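Local structure of maltose/maltodextrin-binding protein (Thermus thermophilus, 2GH9) at residues D239-K242 and D246-I249; A56-T61 and N285-L290. The protein binds maltotriose and probably serves as the periplasmic receptor that delivers maltodextrins to a transporter. All blocks are in the same frame, centred on the assembly; numbering follows the deposited sequence.

From the N terminus the chain enters contact 2 first, through strand 58-63 of the eight-stranded mixed sheet. After further elements of that sheet it enters a second, four-stranded sheet and there makes contact 1, a short helix-loop-strand connection in which helix 237-242 and strand 247-250 meet across only three residues between the segments. The chain then returns through strand 265-273 to helix 280-290, whose residues 285-290 close the long loop of contact 2, 224 residues after Thr61. Contact 1 therefore lies wholly within that loop. The contact centres are 27 Å apart and their nearest atoms about 14 Å, so the two do not touch. The side chains of Tyr240 and Val60 each lie about 10 Å from a bound glucose unit.

Contact 1 of 2, residues D239-K242 and D246-I249; sequences DYKK and DFGI
Helix 237-242 ends beside the start of strand 247-250; the closest CA atoms across the contact are those of Lys241 and Asp246, 7.7 Å apart, with 8.0 Å between CA of Tyr240 and CA of Phe247. No hydrogen bond bridges this gap; the ring of Phe247 spans it. With chi1 at 52°, CG of Phe247 sits between its own backbone N and carbonyl carbon, and the ring extends toward the helix. Its CD1 lies 3.9 Å from Tyr240 CB, which approaches the ring obliquely. Lys241 comes in at the ring edge, near its plane: its CG is 4.1 Å from both CE1 and CZ of Phe247, facing that ring bond from the edge. Only the foot of each helix side chain takes part. Tyr240 starts toward the strand, but its ring turns away to meet Phe222, and its hydroxyl is hydrogen-bonded to Asp219 and Asn232. Lys241 passes the phenyl ring obliquely, its chain extended beyond CG, and carries NZ to the backbone carbonyls of Gln301 and Gly303. The strand side is fixed by its neighbours: Asp246 and Gly248 form backbone hydrogen bonds with Lys121 and Tyr119, while Phe247 also touches Ile118 of strand 116-120 and Val321 of helix 320-326. The contact thus joins a helix to the outermost strand 247-250 of the four-stranded sheet across a short connection. Tyr240 CB meets the phenyl ring obliquely and Lys241 CG lies at its edge, so the junction rests on van der Waals contact, while the phenol and ammonium ends of the same two residues are hydrogen-bonded outside the two segments.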
ATOM      1  N   ASP A 239       1.205   3.278 -15.044  1.00 27.97           N
ATOM      2  CA  ASP A 239       2.131   2.689 -16.014  1.00 29.30           C
ATOM      3  C   ASP A 239       1.490   1.598 -16.861  1.00 29.40           C
ATOM      4  O   ASP A 239       1.868   1.444 -18.018  1.00 30.00           O
ATOM      5  CB  ASP A 239       3.381   2.162 -15.325  1.00 29.69           C
ATOM      6  CG  ASP A 239       4.187   3.258 -14.643  1.00 32.33           C
ATOM      7  OD1 ASP A 239       4.414   4.303 -15.286  1.00 34.11           O
ATOM      8  OD2 ASP A 239       4.625   3.067 -13.480  1.00 35.25           O
ATOM      9  N   TYR A 240       0.505   0.876 -16.310  1.00 29.73           N
ATOM     10  CA  TYR A 240      -0.295  -0.078 -17.103  1.00 29.80           C
ATOM     11  C   TYR A 240      -1.231   0.611 -18.111  1.00 30.60           C
ATOM     12  O   TYR A 240      -1.383   0.117 -19.242  1.00 30.62           O
ATOM     13  CB  TYR A 240      -1.119  -1.055 -16.225  1.00 28.81           C
ATOM     14  CG  TYR A 240      -0.329  -1.848 -15.195  1.00 27.91           C
ATOM     15  CD1 TYR A 240       1.070  -1.920 -15.246  1.00 27.17           C
ATOM     16  CD2 TYR A 240      -0.985  -2.542 -14.179  1.00 26.20           C
ATOM     17  CE1 TYR A 240       1.797  -2.619 -14.295  1.00 27.94           C
ATOM     18  CE2 TYR A 240      -0.262  -3.263 -13.223  1.00 28.23           C
ATOM     19  CZ  TYR A 240       1.126  -3.294 -13.288  1.00 27.60           C
ATOM     20  OH  TYR A 240       1.860  -3.989 -12.358  1.00 27.36           O
ATOM     21  N   LYS A 241      -1.888   1.701 -17.699  1.00 31.03           N
ATOM     22  CA  LYS A 241      -2.695   2.506 -18.619  1.00 32.05           C
ATOM     23  C   LYS A 241      -1.795   3.070 -19.731  1.00 32.98           C
ATOM     24  O   LYS A 241      -2.153   3.028 -20.908  1.00 33.63           O
ATOM     25  CB  LYS A 241      -3.423   3.661 -17.898  1.00 31.70           C
ATOM     26  CG  LYS A 241      -4.528   3.268 -16.935  1.00 31.66           C
ATOM     27  CD  LYS A 241      -5.018   4.477 -16.116  1.00 31.00           C
ATOM     28  CE  LYS A 241      -6.296   4.146 -15.342  1.00 30.13           C
ATOM     29  NZ  LYS A 241      -6.814   5.284 -14.517  1.00 28.90           N
ATOM     30  N   LYS A 242      -0.621   3.569 -19.356  1.00 34.45           N
ATOM     31  CA  LYS A 242       0.326   4.167 -20.312  1.00 35.09           C
ATOM     32  C   LYS A 242       0.877   3.157 -21.323  1.00 35.76           C
ATOM     33  O   LYS A 242       1.064   3.488 -22.501  1.00 35.76           O
ATOM     34  CB  LYS A 242       1.477   4.848 -19.578  1.00 35.25           C
ATOM     35  CG  LYS A 242       2.404   5.676 -20.472  1.00 35.87           C
ATOM     36  CD  LYS A 242       3.521   6.343 -19.657  1.00 36.59           C
ATOM     37  CE  LYS A 242       4.723   6.697 -20.538  1.00 38.96           C
ATOM     38  NZ  LYS A 242       5.813   7.442 -19.823  1.00 40.27           N
ATOM     39  N   ASP A 246      -4.837  -3.820 -21.251  1.00 34.56           N
ATOM     40  CA  ASP A 246      -6.248  -3.909 -20.868  1.00 33.71           C
ATOM     41  C   ASP A 246      -6.364  -4.865 -19.682  1.00 32.82           C
ATOM     42  O   ASP A 246      -6.311  -6.085 -19.856  1.00 32.41           O
ATOM     43  CB  ASP A 246      -7.121  -4.386 -22.034  1.00 34.28           C
ATOM     44  CG  ASP A 246      -8.611  -4.339 -21.715  1.00 35.35           C
ATOM     45  OD1 ASP A 246      -9.089  -3.387 -21.068  1.00 39.57           O
ATOM     46  OD2 ASP A 246      -9.338  -5.257 -22.139  1.00 41.71           O
ATOM     47  N   PHE A 247      -6.508  -4.299 -18.483  1.00 31.31           N
ATOM     48  CA  PHE A 247      -6.491  -5.085 -17.242  1.00 30.03           C
ATOM     49  C   PHE A 247      -7.873  -5.152 -16.627  1.00 29.11           C
ATOM     50  O   PHE A 247      -8.723  -4.271 -16.843  1.00 28.77           O
ATOM     51  CB  PHE A 247      -5.483  -4.516 -16.218  1.00 30.15           C
ATOM     52  CG  PHE A 247      -5.662  -3.055 -15.961  1.00 29.78           C
ATOM     53  CD1 PHE A 247      -4.899  -2.118 -16.650  1.00 30.29           C
ATOM     54  CD2 PHE A 247      -6.627  -2.609 -15.060  1.00 30.92           C
ATOM     55  CE1 PHE A 247      -5.090  -0.746 -16.442  1.00 31.56           C
ATOM     56  CE2 PHE A 247      -6.827  -1.239 -14.837  1.00 30.52           C
ATOM     57  CZ  PHE A 247      -6.057  -0.310 -15.524  1.00 30.60           C
ATOM     58  N   GLY A 248      -8.091  -6.212 -15.856  1.00 27.12           N
ATOM     59  CA  GLY A 248      -9.207  -6.284 -14.933  1.00 26.29           C
ATOM     60  C   GLY A 248      -8.694  -6.367 -13.496  1.00 24.76           C
ATOM     61  O   GLY A 248      -7.563  -6.744 -13.255  1.00 23.94           O
ATOM     62  N   ILE A 249      -9.553  -5.987 -12.563  1.00 24.18           N
ATOM     63  CA  ILE A 249      -9.286  -6.039 -11.134  1.00 23.85           C
ATOM     64  C   ILE A 249     -10.257  -7.029 -10.505  1.00 23.37           C
ATOM     65  O   ILE A 249     -11.488  -6.926 -10.696  1.00 22.77           O
ATOM     66  CB  ILE A 249      -9.493  -4.642 -10.502  1.00 23.25           C
ATOM     67  CG1 ILE A 249      -8.467  -3.663 -11.088  1.00 24.99           C
ATOM     68  CG2 ILE A 249      -9.399  -4.703  -8.943  1.00 23.89           C
ATOM     69  CD1 ILE A 249      -8.860  -2.209 -11.015  1.00 25.31           C
TER

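Contact 2 of 2, residues A56-T61 and N285-L290; sequences ADLVVT and NFAKTL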
ATOM      1  N   ALA A  56      12.099  17.811   3.258  1.00 28.95           N
ATOM      2  CA  ALA A  56      11.172  18.599   2.447  1.00 28.37           C
ATOM      3  C   ALA A  56      10.044  19.210   3.264  1.00 27.71           C
ATOM      4  O   ALA A  56       9.738  18.760   4.371  1.00 28.33           O
ATOM      5  CB  ALA A  56      10.561  17.731   1.323  1.00 27.88           C
ATOM      6  N   ASP A  57       9.410  20.227   2.683  1.00 26.90           N
ATOM      7  CA  ASP A  57       8.310  20.935   3.326  1.00 26.22           C
ATOM      8  C   ASP A  57       7.058  20.086   3.400  1.00 25.15           C
ATOM      9  O   ASP A  57       6.240  20.286   4.280  1.00 25.52           O
ATOM     10  CB  ASP A  57       8.025  22.242   2.573  1.00 26.59           C
ATOM     11  CG  ASP A  57       9.178  23.221   2.687  1.00 27.26           C
ATOM     12  OD1 ASP A  57       9.389  23.722   3.801  1.00 28.68           O
ATOM     13  OD2 ASP A  57       9.899  23.447   1.704  1.00 28.38           O
ATOM     14  N   LEU A  58       6.896  19.161   2.456  1.00 24.18           N
ATOM     15  CA  LEU A  58       5.795  18.210   2.506  1.00 23.72           C
ATOM     16  C   LEU A  58       6.146  16.887   1.821  1.00 22.77           C
ATOM     17  O   LEU A  58       7.133  16.785   1.087  1.00 22.61           O
ATOM     18  CB  LEU A  58       4.476  18.804   1.953  1.00 24.58           C
ATOM     19  CG  LEU A  58       4.298  19.462   0.587  1.00 25.09           C
ATOM     20  CD1 LEU A  58       2.817  19.644   0.269  1.00 25.00           C
ATOM     21  CD2 LEU A  58       5.010  20.794   0.548  1.00 27.94           C
ATOM     22  N   VAL A  59       5.370  15.851   2.143  1.00 21.91           N
ATOM     23  CA  VAL A  59       5.514  14.552   1.473  1.00 21.07           C
ATOM     24  C   VAL A  59       4.174  14.266   0.851  1.00 20.05           C
ATOM     25  O   VAL A  59       3.157  14.272   1.546  1.00 20.50           O
ATOM     26  CB  VAL A  59       5.900  13.391   2.415  1.00 20.99           C
ATOM     27  CG1 VAL A  59       6.226  12.116   1.585  1.00 19.75           C
ATOM     28  CG2 VAL A  59       7.091  13.747   3.272  1.00 19.90           C
ATOM     29  N   VAL A  60       4.182  14.106  -0.469  1.00 20.21           N
ATOM     30  CA  VAL A  60       3.023  13.702  -1.263  1.00 19.49           C
ATOM     31  C   VAL A  60       3.363  12.361  -1.937  1.00 20.11           C
ATOM     32  O   VAL A  60       4.051  12.348  -2.968  1.00 20.90           O
ATOM     33  CB  VAL A  60       2.735  14.741  -2.338  1.00 19.88           C
ATOM     34  CG1 VAL A  60       1.527  14.323  -3.166  1.00 17.65           C
ATOM     35  CG2 VAL A  60       2.516  16.139  -1.708  1.00 18.75           C
ATOM     36  N   THR A  61       2.924  11.215  -1.415  1.00 19.99           N
ATOM     37  CA  THR A  61       2.163  11.020  -0.189  1.00 19.74           C
ATOM     38  C   THR A  61       2.888   9.991   0.687  1.00 19.79           C
ATOM     39  O   THR A  61       3.819   9.306   0.233  1.00 19.72           O
ATOM     40  CB  THR A  61       0.762  10.458  -0.506  1.00 20.44           C
ATOM     41  OG1 THR A  61       0.874   9.413  -1.498  1.00 19.06           O
ATOM     42  CG2 THR A  61      -0.178  11.594  -1.016  1.00 18.38           C
ATOM     43  N   ASN A 285      -1.081  25.443   2.077  1.00 27.53           N
ATOM     44  CA  ASN A 285      -1.955  25.861   0.987  1.00 27.22           C
ATOM     45  C   ASN A 285      -1.766  24.943  -0.207  1.00 26.80           C
ATOM     46  O   ASN A 285      -2.733  24.536  -0.818  1.00 26.72           O
ATOM     47  CB  ASN A 285      -1.692  27.314   0.572  1.00 27.90           C
ATOM     48  CG  ASN A 285      -2.349  28.328   1.496  1.00 28.15           C
ATOM     49  OD1 ASN A 285      -3.350  28.039   2.151  1.00 31.09           O
ATOM     50  ND2 ASN A 285      -1.784  29.526   1.548  1.00 29.79           N
ATOM     51  N   PHE A 286      -0.524  24.596  -0.522  1.00 27.01           N
ATOM     52  CA  PHE A 286      -0.264  23.742  -1.680  1.00 26.81           C
ATOM     53  C   PHE A 286      -0.840  22.343  -1.459  1.00 26.62           C
ATOM     54  O   PHE A 286      -1.469  21.784  -2.355  1.00 25.58           O
ATOM     55  CB  PHE A 286       1.224  23.654  -1.983  1.00 26.95           C
ATOM     56  CG  PHE A 286       1.548  22.699  -3.096  1.00 26.95           C
ATOM     57  CD1 PHE A 286       0.964  22.862  -4.351  1.00 27.28           C
ATOM     58  CD2 PHE A 286       2.437  21.656  -2.901  1.00 26.19           C
ATOM     59  CE1 PHE A 286       1.255  21.980  -5.402  1.00 28.17           C
ATOM     60  CE2 PHE A 286       2.737  20.767  -3.955  1.00 27.74           C
ATOM     61  CZ  PHE A 286       2.136  20.933  -5.198  1.00 26.39           C
ATOM     62  N   ALA A 287      -0.627  21.790  -0.266  1.00 26.56           N
ATOM     63  CA  ALA A 287      -1.220  20.501   0.102  1.00 26.96           C
ATOM     64  C   ALA A 287      -2.743  20.495  -0.096  1.00 27.31           C
ATOM     65  O   ALA A 287      -3.303  19.520  -0.614  1.00 26.62           O
ATOM     66  CB  ALA A 287      -0.860  20.141   1.541  1.00 26.74           C
ATOM     67  N   LYS A 288      -3.403  21.590   0.292  1.00 27.38           N
ATOM     68  CA  LYS A 288      -4.850  21.666   0.197  1.00 27.61           C
ATOM     69  C   LYS A 288      -5.291  21.681  -1.269  1.00 27.30           C
ATOM     70  O   LYS A 288      -6.312  21.101  -1.578  1.00 27.12           O
ATOM     71  CB  LYS A 288      -5.414  22.855   1.009  1.00 28.24           C
ATOM     72  CG  LYS A 288      -5.232  22.679   2.524  1.00 28.90           C
ATOM     73  CD  LYS A 288      -5.412  23.964   3.327  1.00 28.19           C
ATOM     74  CE  LYS A 288      -6.851  24.436   3.323  1.00 29.55           C
ATOM     75  NZ  LYS A 288      -7.101  25.475   4.387  1.00 28.78           N
ATOM     76  N   THR A 289      -4.500  22.275  -2.163  1.00 27.36           N
ATOM     77  CA  THR A 289      -4.830  22.263  -3.605  1.00 27.85           C
ATOM     78  C   THR A 289      -4.867  20.836  -4.170  1.00 27.65           C
ATOM     79  O   THR A 289      -5.626  20.565  -5.083  1.00 27.64           O
ATOM     80  CB  THR A 289      -3.866  23.129  -4.490  1.00 28.25           C
ATOM     81  OG1 THR A 289      -2.527  22.573  -4.506  1.00 29.11           O
ATOM     82  CG2 THR A 289      -3.842  24.591  -4.011  1.00 29.32           C
ATOM     83  N   LEU A 290      -4.043  19.939  -3.620  1.00 26.85           N
ATOM     84  CA  LEU A 290      -3.881  18.594  -4.166  1.00 26.98           C
ATOM     85  C   LEU A 290      -5.051  17.662  -3.841  1.00 27.18           C
ATOM     86  O   LEU A 290      -5.250  16.659  -4.524  1.00 26.31           O
ATOM     87  CB  LEU A 290      -2.548  17.972  -3.661  1.00 26.27           C
ATOM     88  CG  LEU A 290      -1.212  18.691  -3.924  1.00 25.70           C
ATOM     89  CD1 LEU A 290      -0.025  17.961  -3.236  1.00 24.36           C
ATOM     90  CD2 LEU A 290      -0.928  18.880  -5.435  1.00 21.98           C
TER
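Leu58 and Val60 of strand 58-63 pack against Phe286, Ala287 and Leu290 of helix 280-290, a helix-on-sheet layer of the periplasmic binding protein fold. CD1 of Leu58 does the touching at one end, 3.8 Å from Phe286 CD2 and 3.9 Å from Ala287 CB. It reaches the phenyl ring obliquely, and the two side chains cross at about a right angle. At the other end Val60 and Leu290 meet tip to tip: CG2 of Val60 stands 3.5 Å from Leu290 CD1, tight for two methyl carbons, while Val60 CG1 lies 4.0 Å from the same methyl. Phe286 has its CG anti to the backbone N (chi1 175°), which turns one face of its ring to Leu290, whose CG lies 4.2 Å from the ring plane, offset toward the rim. All five touching residues are buried. Around them, Val271 of the neighbouring strand 265-273 touches Leu58, Val60 and Ala287, and Phe24 and Trp16 of helix 11-26 meet Phe286 and Leu290 respectively. The strand is held by backbone hydrogen bonds between Leu58 and both Thr4 and Trp6 of the parallel strand 3-7, and a cis peptide follows Val60. On the helix, OG1 of Thr289 donates to Phe286 O at 2.5 Å, lying in the carbonyl plane on a lone pair, with a C=O...OG1 angle of 134°.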